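Local coordinates for protein UTP-glucose-1-phosphate uridylyltransferase 2 (Trypanosoma brucei, PDB 3GUE) that probably catalyses the reversible formation of UDP-glucose and diphosphate from UTP and glucose 1-phosphate, and binds UDP-glucose, at residues G241-V246 with E363-P368; I217-N222 with P374-S379; T106-T111 with G138-F143; E424-G429 with V446-D451. One frame throughout, in Å; residues are numbered along the deposited sequence.

Interaction 1: G241-V246 with E363-P368; sequences GFLMEV and EAVVVP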
loop_
_atom_site.group_PDB
_atom_site.type_symbol
_atom_site.label_atom_id
_atom_site.label_comp_id
_atom_site.label_asym_id
_atom_site.label_seq_id
_atom_site.Cartn_x
_atom_site.Cartn_y
_atom_site.Cartn_z
ATOM N N GLY A 241 -12.199 -4.892 17.293
ATOM C CA GLY A 241 -12.811 -4.579 16.009
ATOM C C GLY A 241 -11.788 -4.419 14.895
ATOM O O GLY A 241 -12.091 -4.585 13.710
ATOM N N PHE A 242 -10.566 -4.102 15.294
ATOM C CA PHE A 242 -9.528 -3.709 14.364
ATOM C C PHE A 242 -8.175 -4.041 15.000
ATOM O O PHE A 242 -7.913 -3.696 16.164
ATOM C CB PHE A 242 -9.698 -2.211 14.096
ATOM C CG PHE A 242 -8.637 -1.579 13.219
ATOM C CD1 PHE A 242 -8.934 -1.212 11.906
ATOM C CD2 PHE A 242 -7.401 -1.273 13.732
ATOM C CE1 PHE A 242 -7.975 -0.563 11.110
ATOM C CE2 PHE A 242 -6.406 -0.672 12.947
ATOM C CZ PHE A 242 -6.694 -0.294 11.634
ATOM N N LEU A 243 -7.357 -4.775 14.243
ATOM C CA LEU A 243 -5.992 -5.045 14.587
ATOM C C LEU A 243 -5.087 -4.640 13.422
ATOM O O LEU A 243 -5.265 -5.108 12.306
ATOM C CB LEU A 243 -5.805 -6.515 14.948
ATOM C CG LEU A 243 -4.478 -6.945 15.601
ATOM C CD1 LEU A 243 -4.703 -8.156 16.474
ATOM C CD2 LEU A 243 -3.325 -7.216 14.595
ATOM N N MET A 244 -4.118 -3.771 13.699
ATOM C CA MET A 244 -3.074 -3.387 12.730
ATOM C C MET A 244 -1.735 -4.083 12.999
ATOM O O MET A 244 -1.215 -3.995 14.107
ATOM C CB MET A 244 -2.838 -1.872 12.835
ATOM C CG MET A 244 -1.657 -1.387 11.995
ATOM S SD MET A 244 -1.275 0.348 12.231
ATOM C CE MET A 244 -2.725 1.130 11.515
ATOM N N GLU A 245 -1.155 -4.754 11.998
ATOM C CA GLU A 245 0.196 -5.281 12.142
ATOM C C GLU A 245 1.176 -4.146 11.831
ATOM O O GLU A 245 0.975 -3.437 10.855
ATOM C CB GLU A 245 0.451 -6.486 11.204
ATOM C CG GLU A 245 -0.531 -7.656 11.287
ATOM C CD GLU A 245 0.009 -8.873 10.542
ATOM O OE1 GLU A 245 0.965 -8.695 9.741
ATOM O OE2 GLU A 245 -0.486 -10.002 10.781
ATOM N N VAL A 246 2.164 -3.931 12.703
ATOM C CA VAL A 246 3.272 -2.988 12.462
ATOM C C VAL A 246 4.625 -3.708 12.532
ATOM O O VAL A 246 4.740 -4.770 13.152
ATOM C CB VAL A 246 3.288 -1.806 13.473
ATOM C CG1 VAL A 246 2.025 -0.957 13.369
ATOM C CG2 VAL A 246 3.506 -2.305 14.925
ATOM N N GLU A 363 -6.236 -2.297 18.240
ATOM C CA GLU A 363 -4.890 -2.528 18.733
ATOM C C GLU A 363 -3.905 -2.566 17.573
ATOM O O GLU A 363 -4.280 -2.872 16.428
ATOM C CB GLU A 363 -4.828 -3.850 19.504
ATOM C CG GLU A 363 -5.413 -3.805 20.946
ATOM C CD GLU A 363 -4.983 -4.978 21.823
ATOM O OE1 GLU A 363 -4.097 -5.739 21.409
ATOM O OE2 GLU A 363 -5.527 -5.134 22.936
ATOM N N ALA A 364 -2.648 -2.250 17.877
ATOM C CA ALA A 364 -1.553 -2.488 16.963
ATOM C C ALA A 364 -0.571 -3.462 17.639
ATOM O O ALA A 364 -0.305 -3.355 18.846
ATOM C CB ALA A 364 -0.872 -1.188 16.630
ATOM N N VAL A 365 -0.034 -4.404 16.866
ATOM C CA VAL A 365 0.935 -5.400 17.377
ATOM C C VAL A 365 2.178 -5.447 16.503
ATOM O O VAL A 365 2.067 -5.417 15.266
ATOM C CB VAL A 365 0.292 -6.819 17.382
ATOM C CG1 VAL A 365 1.231 -7.892 18.046
ATOM C CG2 VAL A 365 -1.066 -6.789 18.027
ATOM N N VAL A 366 3.363 -5.558 17.109
ATOM C CA VAL A 366 4.588 -5.671 16.298
ATOM C C VAL A 366 4.802 -7.082 15.744
ATOM O O VAL A 366 4.833 -8.051 16.503
ATOM C CB VAL A 366 5.880 -5.182 17.030
ATOM C CG1 VAL A 366 7.018 -5.062 16.017
ATOM C CG2 VAL A 366 5.649 -3.851 17.711
ATOM N N VAL A 367 4.929 -7.196 14.421
ATOM C CA VAL A 367 5.066 -8.499 13.775
ATOM C C VAL A 367 6.472 -8.588 13.170
ATOM O O VAL A 367 7.134 -7.549 12.960
ATOM C CB VAL A 367 3.912 -8.811 12.735
ATOM C CG1 VAL A 367 2.528 -8.716 13.402
ATOM C CG2 VAL A 367 3.996 -7.922 11.444
ATOM N N PRO A 368 6.975 -9.823 12.966
ATOM C CA PRO A 368 8.275 -9.952 12.329
ATOM C C PRO A 368 8.299 -9.348 10.898
ATOM O O PRO A 368 7.295 -9.362 10.188
ATOM C CB PRO A 368 8.500 -11.465 12.276
ATOM C CG PRO A 368 7.557 -12.037 13.297
ATOM C CD PRO A 368 6.382 -11.132 13.302
#

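Interaction 2: I217-N222 with P374-S379; sequences ISNGDN and PVKTCS. With UPG (uridine-5'-diphosphate-glucose), chain C.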
loop_
_atom_site.group_PDB
_atom_site.type_symbol
_atom_site.label_atom_id
_atom_site.label_comp_id
_atom_site.label_asym_id
_atom_site.label_seq_id
_atom_site.Cartn_x
_atom_site.Cartn_y
_atom_site.Cartn_z
ATOM N N ILE A 217 -6.978 -7.889 5.358
ATOM C CA ILE A 217 -6.660 -6.974 4.256
ATOM C C ILE A 217 -5.173 -6.653 4.263
ATOM O O ILE A 217 -4.588 -6.405 5.319
ATOM C CB ILE A 217 -7.421 -5.623 4.384
ATOM C CG1 ILE A 217 -8.833 -5.812 4.946
ATOM C CG2 ILE A 217 -7.430 -4.835 3.027
ATOM C CD1 ILE A 217 -9.466 -4.485 5.360
ATOM N N SER A 218 -4.575 -6.656 3.075
ATOM C CA SER A 218 -3.179 -6.272 2.852
ATOM C C SER A 218 -2.962 -5.652 1.461
ATOM O O SER A 218 -3.791 -5.816 0.554
ATOM C CB SER A 218 -2.267 -7.501 3.011
ATOM O OG SER A 218 -2.547 -8.472 2.011
ATOM N N ASN A 219 -1.846 -4.940 1.326
ATOM C CA ASN A 219 -1.421 -4.298 0.116
ATOM C C ASN A 219 -1.176 -5.286 -1.007
ATOM O O ASN A 219 -0.573 -6.338 -0.793
ATOM C CB ASN A 219 -0.140 -3.483 0.393
ATOM C CG ASN A 219 -0.407 -2.187 1.154
ATOM O OD1 ASN A 219 -1.556 -1.751 1.307
ATOM N ND2 ASN A 219 0.670 -1.545 1.605
ATOM N N GLY A 220 -1.647 -4.975 -2.213
ATOM C CA GLY A 220 -1.296 -5.827 -3.373
ATOM C C GLY A 220 0.192 -6.017 -3.664
ATOM O O GLY A 220 0.590 -7.015 -4.264
ATOM N N ASP A 221 1.004 -5.041 -3.268
ATOM C CA ASP A 221 2.478 -5.065 -3.436
ATOM C C ASP A 221 3.241 -5.852 -2.343
ATOM O O ASP A 221 4.424 -6.158 -2.501
ATOM C CB ASP A 221 3.039 -3.641 -3.523
ATOM C CG ASP A 221 2.790 -2.828 -2.245
ATOM O OD1 ASP A 221 3.678 -2.788 -1.374
ATOM O OD2 ASP A 221 1.699 -2.260 -2.097
ATOM N N ASN A 222 2.543 -6.238 -1.277
ATOM C CA ASN A 222 3.171 -6.912 -0.133
ATOM C C ASN A 222 2.933 -8.402 -0.174
ATOM O O ASN A 222 1.896 -8.887 0.262
ATOM C CB ASN A 222 2.659 -6.346 1.208
ATOM C CG ASN A 222 3.297 -7.042 2.417
ATOM O OD1 ASN A 222 4.323 -7.719 2.289
ATOM N ND2 ASN A 222 2.703 -6.865 3.592
ATOM N N PRO A 374 7.337 -4.523 1.222
ATOM C CA PRO A 374 6.590 -3.509 0.472
ATOM C C PRO A 374 7.300 -3.122 -0.824
ATOM O O PRO A 374 8.549 -3.128 -0.890
ATOM C CB PRO A 374 6.625 -2.293 1.415
ATOM C CG PRO A 374 7.968 -2.424 2.103
ATOM C CD PRO A 374 8.049 -3.929 2.378
ATOM N N VAL A 375 6.505 -2.765 -1.826
ATOM C CA VAL A 375 7.020 -2.118 -3.050
ATOM C C VAL A 375 6.188 -0.872 -3.322
ATOM O O VAL A 375 5.089 -0.971 -3.896
ATOM C CB VAL A 375 6.988 -3.075 -4.278
ATOM C CG1 VAL A 375 7.437 -2.330 -5.581
ATOM C CG2 VAL A 375 7.897 -4.338 -4.007
ATOM N N LYS A 376 6.713 0.279 -2.865
ATOM C CA LYS A 376 6.130 1.599 -3.099
ATOM C C LYS A 376 6.883 2.301 -4.224
ATOM O O LYS A 376 6.312 3.132 -4.957
ATOM C CB LYS A 376 6.263 2.488 -1.845
ATOM C CG LYS A 376 5.897 1.858 -0.537
ATOM C CD LYS A 376 4.405 1.718 -0.418
ATOM C CE LYS A 376 3.960 0.299 -0.677
ATOM N NZ LYS A 376 2.564 0.147 -0.194
ATOM N N THR A 377 8.152 1.929 -4.376
ATOM C CA THR A 377 9.050 2.579 -5.329
ATOM C C THR A 377 9.843 1.565 -6.172
ATOM O O THR A 377 9.820 0.353 -5.912
ATOM C CB THR A 377 10.091 3.476 -4.613
ATOM O OG1 THR A 377 10.959 2.644 -3.841
ATOM C CG2 THR A 377 9.425 4.524 -3.726
ATOM N N CYS A 378 10.550 2.088 -7.171
ATOM C CA CYS A 378 11.397 1.279 -8.038
ATOM C C CYS A 378 12.616 0.771 -7.256
ATOM O O CYS A 378 13.089 -0.320 -7.544
ATOM C CB CYS A 378 11.822 2.058 -9.294
ATOM S SG CYS A 378 10.572 2.282 -10.581
ATOM N N SER A 379 13.086 1.547 -6.261
ATOM C CA SER A 379 14.090 1.080 -5.283
ATOM C C SER A 379 13.691 -0.155 -4.488
ATOM O O SER A 379 14.516 -1.050 -4.295
ATOM C CB SER A 379 14.618 2.187 -4.336
ATOM O OG SER A 379 13.610 3.058 -3.831
HETATM N N1 UPG C . -4.861 1.245 -3.339
HETATM C C2 UPG C . -6.225 0.995 -3.594
HETATM N N3 UPG C . -7.050 2.093 -3.763
HETATM C C4 UPG C . -6.603 3.391 -3.690
HETATM C C5 UPG C . -5.254 3.649 -3.416
HETATM C C6 UPG C . -4.374 2.586 -3.235
HETATM O O2 UPG C . -6.726 -0.134 -3.706
HETATM O O4 UPG C . -7.431 4.293 -3.873
HETATM C C1C UPG C . -3.923 0.093 -3.143
HETATM C C2C UPG C . -2.584 0.050 -3.885
HETATM O O2C UPG C . -2.756 -0.443 -5.221
HETATM C C3C UPG C . -1.839 -0.965 -3.022
HETATM C C4C UPG C . -2.295 -0.598 -1.619
HETATM O O4C UPG C . -3.551 0.121 -1.754
HETATM O O3C UPG C . -2.325 -2.273 -3.320
HETATM C C5C UPG C . -1.279 0.356 -0.911
HETATM O O5C UPG C . -1.201 1.632 -1.488
HETATM P PA UPG C . 0.217 2.382 -1.661
HETATM O O1A UPG C . 1.121 1.357 -2.258
HETATM O O2A UPG C . 0.070 3.686 -2.316
HETATM O O3A UPG C . 0.678 2.584 -0.094
HETATM P PB UPG C . 0.357 3.850 0.875
HETATM O O1B UPG C . -1.097 4.085 0.855
HETATM O O2B UPG C . 1.296 4.985 0.609
HETATM O O3B UPG C . 0.865 3.224 2.263
HETATM C "C1'" UPG C . 0.145 2.066 2.826
HETATM C "C2'" UPG C . -0.392 2.443 4.199
HETATM C "C3'" UPG C . 0.792 2.878 5.053
HETATM C "C4'" UPG C . 1.776 1.703 5.176
HETATM C "C5'" UPG C . 2.232 1.236 3.770
HETATM C "C6'" UPG C . 2.936 -0.093 3.857
HETATM O "O2'" UPG C . -1.341 3.522 4.111
HETATM O "O3'" UPG C . 0.316 3.334 6.308
HETATM O "O4'" UPG C . 2.905 2.076 5.951
HETATM O "O5'" UPG C . 1.115 1.001 2.870
HETATM O "O6'" UPG C . 3.666 -0.318 2.649
#

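Interaction 3: T106-T111 with G138-F143; sequences TFLDFT and GETKNF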
loop_
_atom_site.group_PDB
_atom_site.type_symbol
_atom_site.label_atom_id
_atom_site.label_comp_id
_atom_site.label_asym_id
_atom_site.label_seq_id
_atom_site.Cartn_x
_atom_site.Cartn_y
_atom_site.Cartn_z
ATOM N N THR A 106 4.312 -12.275 -11.744
ATOM C CA THR A 106 3.941 -10.920 -11.294
ATOM C C THR A 106 3.550 -10.989 -9.815
ATOM O O THR A 106 3.544 -12.084 -9.229
ATOM C CB THR A 106 2.734 -10.363 -12.065
ATOM O OG1 THR A 106 1.614 -11.217 -11.836
ATOM C CG2 THR A 106 3.013 -10.258 -13.618
ATOM N N PHE A 107 3.175 -9.840 -9.245
ATOM C CA PHE A 107 2.712 -9.757 -7.848
ATOM C C PHE A 107 1.423 -10.602 -7.793
ATOM O O PHE A 107 1.174 -11.304 -6.818
ATOM C CB PHE A 107 2.386 -8.308 -7.422
ATOM C CG PHE A 107 3.600 -7.441 -7.047
ATOM C CD1 PHE A 107 4.055 -7.374 -5.731
ATOM C CD2 PHE A 107 4.244 -6.661 -8.009
ATOM C CE1 PHE A 107 5.155 -6.572 -5.386
ATOM C CE2 PHE A 107 5.341 -5.850 -7.675
ATOM C CZ PHE A 107 5.797 -5.805 -6.367
ATOM N N LEU A 108 0.635 -10.565 -8.878
ATOM C CA LEU A 108 -0.685 -11.195 -8.887
ATOM C C LEU A 108 -0.606 -12.713 -9.022
ATOM O O LEU A 108 -1.446 -13.429 -8.471
ATOM C CB LEU A 108 -1.610 -10.551 -9.949
ATOM C CG LEU A 108 -3.124 -10.834 -9.909
ATOM C CD1 LEU A 108 -3.767 -10.717 -8.498
ATOM C CD2 LEU A 108 -3.809 -9.912 -10.901
ATOM N N ASP A 109 0.390 -13.194 -9.771
ATOM C CA ASP A 109 0.799 -14.605 -9.769
ATOM C C ASP A 109 1.035 -15.086 -8.352
ATOM O O ASP A 109 0.384 -16.035 -7.912
ATOM C CB ASP A 109 2.084 -14.814 -10.579
ATOM C CG ASP A 109 1.837 -14.820 -12.051
ATOM O OD1 ASP A 109 0.983 -15.636 -12.497
ATOM O OD2 ASP A 109 2.484 -13.999 -12.746
ATOM N N PHE A 110 1.964 -14.433 -7.644
ATOM C CA PHE A 110 2.247 -14.754 -6.226
ATOM C C PHE A 110 1.030 -14.731 -5.282
ATOM O O PHE A 110 0.872 -15.652 -4.487
ATOM C CB PHE A 110 3.438 -13.954 -5.683
ATOM C CG PHE A 110 4.762 -14.455 -6.185
ATOM C CD1 PHE A 110 5.236 -15.700 -5.783
ATOM C CD2 PHE A 110 5.535 -13.687 -7.074
ATOM C CE1 PHE A 110 6.467 -16.200 -6.255
ATOM C CE2 PHE A 110 6.754 -14.161 -7.544
ATOM C CZ PHE A 110 7.235 -15.422 -7.131
ATOM N N THR A 111 0.133 -13.751 -5.459
ATOM C CA THR A 111 -1.139 -13.673 -4.711
ATOM C C THR A 111 -2.077 -14.855 -5.022
ATOM O O THR A 111 -2.611 -15.461 -4.100
ATOM C CB THR A 111 -1.889 -12.315 -4.989
ATOM O OG1 THR A 111 -1.118 -11.220 -4.480
ATOM C CG2 THR A 111 -3.277 -12.294 -4.351
ATOM N N GLY A 138 -10.031 -3.944 -15.569
ATOM C CA GLY A 138 -9.953 -4.633 -16.872
ATOM C C GLY A 138 -8.679 -5.438 -17.120
ATOM O O GLY A 138 -8.733 -6.596 -17.576
ATOM N N GLU A 139 -7.529 -4.803 -16.890
ATOM C CA GLU A 139 -6.226 -5.471 -16.976
ATOM C C GLU A 139 -6.064 -6.640 -16.008
ATOM O O GLU A 139 -5.463 -7.665 -16.361
ATOM C CB GLU A 139 -5.081 -4.472 -16.730
ATOM C CG GLU A 139 -4.697 -3.686 -17.951
ATOM C CD GLU A 139 -3.303 -3.153 -17.860
ATOM O OE1 GLU A 139 -3.134 -1.927 -18.051
ATOM O OE2 GLU A 139 -2.366 -3.951 -17.602
ATOM N N THR A 140 -6.549 -6.451 -14.778
ATOM C CA THR A 140 -6.552 -7.486 -13.755
ATOM C C THR A 140 -7.436 -8.659 -14.165
ATOM O O THR A 140 -7.015 -9.829 -14.087
ATOM C CB THR A 140 -7.027 -6.947 -12.346
ATOM O OG1 THR A 140 -6.149 -5.921 -11.903
ATOM C CG2 THR A 140 -7.002 -8.021 -11.314
ATOM N N LYS A 141 -8.657 -8.352 -14.621
ATOM C CA LYS A 141 -9.566 -9.396 -15.075
ATOM C C LYS A 141 -8.925 -10.212 -16.195
ATOM O O LYS A 141 -8.917 -11.444 -16.126
ATOM C CB LYS A 141 -10.917 -8.829 -15.543
ATOM C CG LYS A 141 -11.924 -9.934 -15.866
ATOM C CD LYS A 141 -13.334 -9.418 -16.144
ATOM C CE LYS A 141 -14.209 -10.567 -16.482
ATOM N NZ LYS A 141 -15.635 -10.217 -16.282
ATOM N N ASN A 142 -8.345 -9.534 -17.195
ATOM C CA ASN A 142 -7.794 -10.263 -18.339
ATOM C C ASN A 142 -6.571 -11.085 -17.952
ATOM O O ASN A 142 -6.424 -12.221 -18.430
ATOM C CB ASN A 142 -7.507 -9.368 -19.546
ATOM C CG ASN A 142 -7.674 -10.123 -20.879
ATOM O OD1 ASN A 142 -8.811 -10.428 -21.302
ATOM N ND2 ASN A 142 -6.550 -10.444 -21.533
ATOM N N PHE A 143 -5.721 -10.527 -17.075
ATOM C CA PHE A 143 -4.605 -11.289 -16.503
ATOM C C PHE A 143 -5.050 -12.597 -15.839
ATOM O O PHE A 143 -4.414 -13.654 -16.005
ATOM C CB PHE A 143 -3.765 -10.483 -15.503
ATOM C CG PHE A 143 -2.573 -11.268 -14.969
ATOM C CD1 PHE A 143 -1.353 -11.217 -15.619
ATOM C CD2 PHE A 143 -2.698 -12.088 -13.841
ATOM C CE1 PHE A 143 -0.269 -11.957 -15.171
ATOM C CE2 PHE A 143 -1.619 -12.835 -13.391
ATOM C CZ PHE A 143 -0.395 -12.770 -14.065
#

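Interaction 4: E424-G429 with V446-D451; sequences EKLVKG and VEFGAD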
loop_
_atom_site.group_PDB
_atom_site.type_symbol
_atom_site.label_atom_id
_atom_site.label_comp_id
_atom_site.label_asym_id
_atom_site.label_seq_id
_atom_site.Cartn_x
_atom_site.Cartn_y
_atom_site.Cartn_z
ATOM N N GLU A 424 14.289 0.807 -15.669
ATOM C CA GLU A 424 14.523 -0.185 -16.726
ATOM C C GLU A 424 15.948 -0.211 -17.303
ATOM O O GLU A 424 16.479 -1.287 -17.580
ATOM C CB GLU A 424 13.455 -0.058 -17.806
ATOM C CG GLU A 424 12.120 -0.643 -17.320
ATOM C CD GLU A 424 10.966 -0.442 -18.258
ATOM O OE1 GLU A 424 9.855 -0.878 -17.899
ATOM O OE2 GLU A 424 11.147 0.147 -19.344
ATOM N N LYS A 425 16.573 0.949 -17.465
ATOM C CA LYS A 425 17.978 0.981 -17.878
ATOM C C LYS A 425 18.966 0.425 -16.843
ATOM O O LYS A 425 19.994 -0.190 -17.207
ATOM C CB LYS A 425 18.378 2.380 -18.371
ATOM C CG LYS A 425 18.148 2.508 -19.901
ATOM C CD LYS A 425 17.761 3.896 -20.364
ATOM C CE LYS A 425 16.259 3.987 -20.603
ATOM N NZ LYS A 425 15.863 3.479 -21.973
ATOM N N LEU A 426 18.650 0.632 -15.560
ATOM C CA LEU A 426 19.506 0.194 -14.456
ATOM C C LEU A 426 19.691 -1.339 -14.386
ATOM O O LEU A 426 20.812 -1.831 -14.171
ATOM C CB LEU A 426 18.957 0.733 -13.116
ATOM C CG LEU A 426 19.781 0.433 -11.871
ATOM C CD1 LEU A 426 21.142 1.157 -12.010
ATOM C CD2 LEU A 426 19.077 0.865 -10.564
ATOM N N VAL A 427 18.580 -2.069 -14.548
ATOM C CA VAL A 427 18.528 -3.521 -14.432
ATOM C C VAL A 427 18.434 -4.251 -15.792
ATOM O O VAL A 427 18.372 -5.487 -15.833
ATOM C CB VAL A 427 17.298 -3.965 -13.607
ATOM C CG1 VAL A 427 17.523 -3.751 -12.112
ATOM C CG2 VAL A 427 16.031 -3.270 -14.096
ATOM N N LYS A 428 18.399 -3.483 -16.879
ATOM C CA LYS A 428 18.322 -3.994 -18.244
ATOM C C LYS A 428 19.270 -5.173 -18.473
ATOM O O LYS A 428 18.865 -6.231 -18.945
ATOM C CB LYS A 428 18.680 -2.849 -19.195
ATOM C CG LYS A 428 18.764 -3.199 -20.641
ATOM C CD LYS A 428 19.697 -2.237 -21.353
ATOM C CE LYS A 428 19.114 -0.850 -21.483
ATOM N NZ LYS A 428 20.176 0.080 -21.972
ATOM N N GLY A 429 20.544 -4.970 -18.146
ATOM C CA GLY A 429 21.559 -6.002 -18.365
ATOM C C GLY A 429 21.759 -6.919 -17.178
ATOM O O GLY A 429 22.667 -7.755 -17.182
ATOM N N VAL A 446 23.463 4.879 -14.787
ATOM C CA VAL A 446 24.204 3.680 -14.379
ATOM C C VAL A 446 23.444 2.467 -14.875
ATOM O O VAL A 446 22.204 2.436 -14.861
ATOM C CB VAL A 446 24.426 3.623 -12.812
ATOM C CG1 VAL A 446 24.854 2.260 -12.323
ATOM C CG2 VAL A 446 25.425 4.694 -12.343
ATOM N N GLU A 447 24.202 1.471 -15.329
ATOM C CA GLU A 447 23.646 0.258 -15.930
ATOM C C GLU A 447 24.393 -1.001 -15.452
ATOM O O GLU A 447 25.550 -1.218 -15.824
ATOM C CB GLU A 447 23.680 0.366 -17.456
ATOM C CG GLU A 447 22.709 1.402 -18.079
ATOM C CD GLU A 447 22.755 1.433 -19.597
ATOM O OE1 GLU A 447 23.206 0.445 -20.232
ATOM O OE2 GLU A 447 22.331 2.458 -20.170
ATOM N N PHE A 448 23.731 -1.803 -14.615
ATOM C CA PHE A 448 24.240 -3.123 -14.213
ATOM C C PHE A 448 24.215 -4.078 -15.382
ATOM O O PHE A 448 23.275 -4.065 -16.172
ATOM C CB PHE A 448 23.410 -3.736 -13.074
ATOM C CG PHE A 448 23.597 -3.052 -11.756
ATOM C CD1 PHE A 448 24.768 -3.244 -11.013
ATOM C CD2 PHE A 448 22.614 -2.203 -11.261
ATOM C CE1 PHE A 448 24.953 -2.598 -9.790
ATOM C CE2 PHE A 448 22.782 -1.539 -10.017
ATOM C CZ PHE A 448 23.950 -1.736 -9.289
ATOM N N GLY A 449 25.270 -4.885 -15.483
ATOM C CA GLY A 449 25.295 -6.046 -16.347
ATOM C C GLY A 449 24.989 -7.262 -15.487
ATOM O O GLY A 449 24.302 -7.152 -14.462
ATOM N N ALA A 450 25.532 -8.408 -15.889
ATOM C CA ALA A 450 25.160 -9.702 -15.322
ATOM C C ALA A 450 26.037 -10.157 -14.144
ATOM O O ALA A 450 27.230 -9.822 -14.049
ATOM C CB ALA A 450 25.105 -10.782 -16.437
ATOM N N ASP A 451 25.394 -10.891 -13.237
ATOM C CA ASP A 451 26.009 -11.489 -12.037
ATOM C C ASP A 451 26.908 -10.537 -11.230
ATOM O O ASP A 451 27.938 -10.931 -10.690
ATOM C CB ASP A 451 26.701 -12.811 -12.402
ATOM C CG ASP A 451 25.779 -13.750 -13.179
ATOM O OD1 ASP A 451 25.246 -14.715 -12.586
ATOM O OD2 ASP A 451 25.559 -13.502 -14.384
HETATM O O HOH W 1 21.437 -2.362 -17.532
#

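Interaction 1: G241-V246 with E363-P368
V246, E363 and V367 are most buried by this pairing of parallel strands, an example of how such neighbours grip through alternate residues. Both backbone polar atoms of V246 are engaged: its N donates almost straight (178°) to V365 O at 3.0 Å, and its O takes V367 N at 2.7 Å. With CG1 anti to the carbonyl carbon (chi1 -62°), CG2 falls between backbone N and carbonyl carbon and sits 3.8 Å from V366 CG2. E363 likewise uses both backbone atoms, giving its N to F242 O at 3.0 Å and receiving M244 N on its O at 2.9 Å, while its carboxylate turns to Y234 and K238. V367 lies nearly perpendicular to the E245 side chain, its CG2 3.6 Å from E245 OE1; N305 and R371 hold that carboxylate. Strand 362-366 is an outermost strand of the seven-stranded mixed sheet; strand 242-248 also pairs with strand 300-309. Helix 229-237 packs on L243 and E245, and helix 61-64 touches V365 and V367.

Interaction 2: I217-N222 with P374-S379
The UDP-glucose pocket of this GT-A-type nucleotidyltransferase contains a salt bridge between D221 and K376, a worked case of one ammonium group shared by protein and ligand. K376 NZ meets D221 OD2 at 3.2 Å, approaching on the syn side but somewhat out of the carboxylate plane. The same nitrogen donates to UPG O1A at 2.8 Å, to the bridging O3A at 3.1 Å and to the glucose O6' at 3.1 Å, so it joins the alpha phosphate, the bridging oxygen and the glucose; these acceptors and D221 must share its three N-H groups. Bends at chi2 (-74°) and chi3 bring the lysine end back to this spot. The other oxygen of D221, OD1, takes V375 N at 2.9 Å on its anti side, which ties the carboxylate to the loop before the helix. The N219 side chain lies across the lysine, its ND2 donating to UPG O5' at 2.9 Å, and G220 N reaches the ribose O3C at 3.0 Å. In the fold, strand 214-219 lies between strands 77-83 and 300-309 and leads into this site; helix 107-122 packs against D221 and V375, and T377 caps the start of helix 378-385.

Interaction 3: T106-T111 with G138-F143
D109 OD2, which also meets the F143 ring, is gripped by two donors of T106: the backbone N at 2.7 Å, on the anti lone pair, and OG1 at 3.1 Å, from above the carboxylate plane. T106 OG1 in turn accepts D109 N at 3.1 Å, which completes a capping box at the start of helix 107-122 and shows how a helix end can fix a carboxylate in place for packing. The two T106 bonds fix OD2 where F143 CZ comes to 3.4 Å; the oxygen lies at the ring edge, near its plane, and carboxylate and ring planes are 67° apart. The ring gets there because its CG is anti to the backbone N (chi1 -177°), which sends it across from helix 137-143 toward the cap. The other oxygen, OD1, is held by Y147 and K146. The short helix segments cross at -55°, with axes 11.8 Å apart, too far for backbone contact, so side chains bridge the space. T140 OG1 is hydrogen-bonded to T136 O and to ND2 of N83, a UDP-glucose-binding residue. L108 provides the apolar part: its CD2 lies 3.7 Å from T140 CG2 and 3.8 Å from F143 CD2.

Interaction 4: E424-G429 with V446-D451
L426 and F448 run next to each other in the same direction where the end of helix 420-427 rests on strand 446-448 of the C-terminal domain, a left-handed beta-helix in relatives of this family. The leucine CG is anti to its own backbone N (chi1 -177°), a setting that brings CD1 to 3.7 Å from F448 CE2 and 3.9 Å from V446 CG1. Between the backbones F448 N donates to L426 O at 3.0 Å, somewhat bent at 146°, and that same oxygen sits at the edge of the F448 ring near its plane. On the outer side the E447 chain runs alongside K425, its CG 3.3 Å from K425 O, and slants past K428, whose NZ makes a long salt bridge of 3.5 Å to E447 OE1. Strand 446-448 itself pairs in parallel with strand 468-470. Near the closely spaced G429 and G449 a water joins the backbones: G429 N donates to it at 2.8 Å, and it lies 2.6 Å from K425 O and 2.9 Å from F448 O.

Along the chain, interaction 3 comes first, closing a short loop that ties helix 107-122 to helix 137-143. Interaction 2 opens later, at 217-222, and closes only at 374-379; nested inside that loop, interaction 1 joins strand 242-248 to strand 362-366. Both reach the same central sheet, interaction 1 at one of its outermost strands and interaction 2 at the strand end beside the ligand, their centres about 18 Å apart. Interaction 4 follows in series and closes a loop within the C-terminal region, about 38 Å from interaction 1 between centres and on the opposite side of the chain's centre. Among the four, interactions 2 and 3 touch: F107 CZ lies 3.5 Å from V375 CG2.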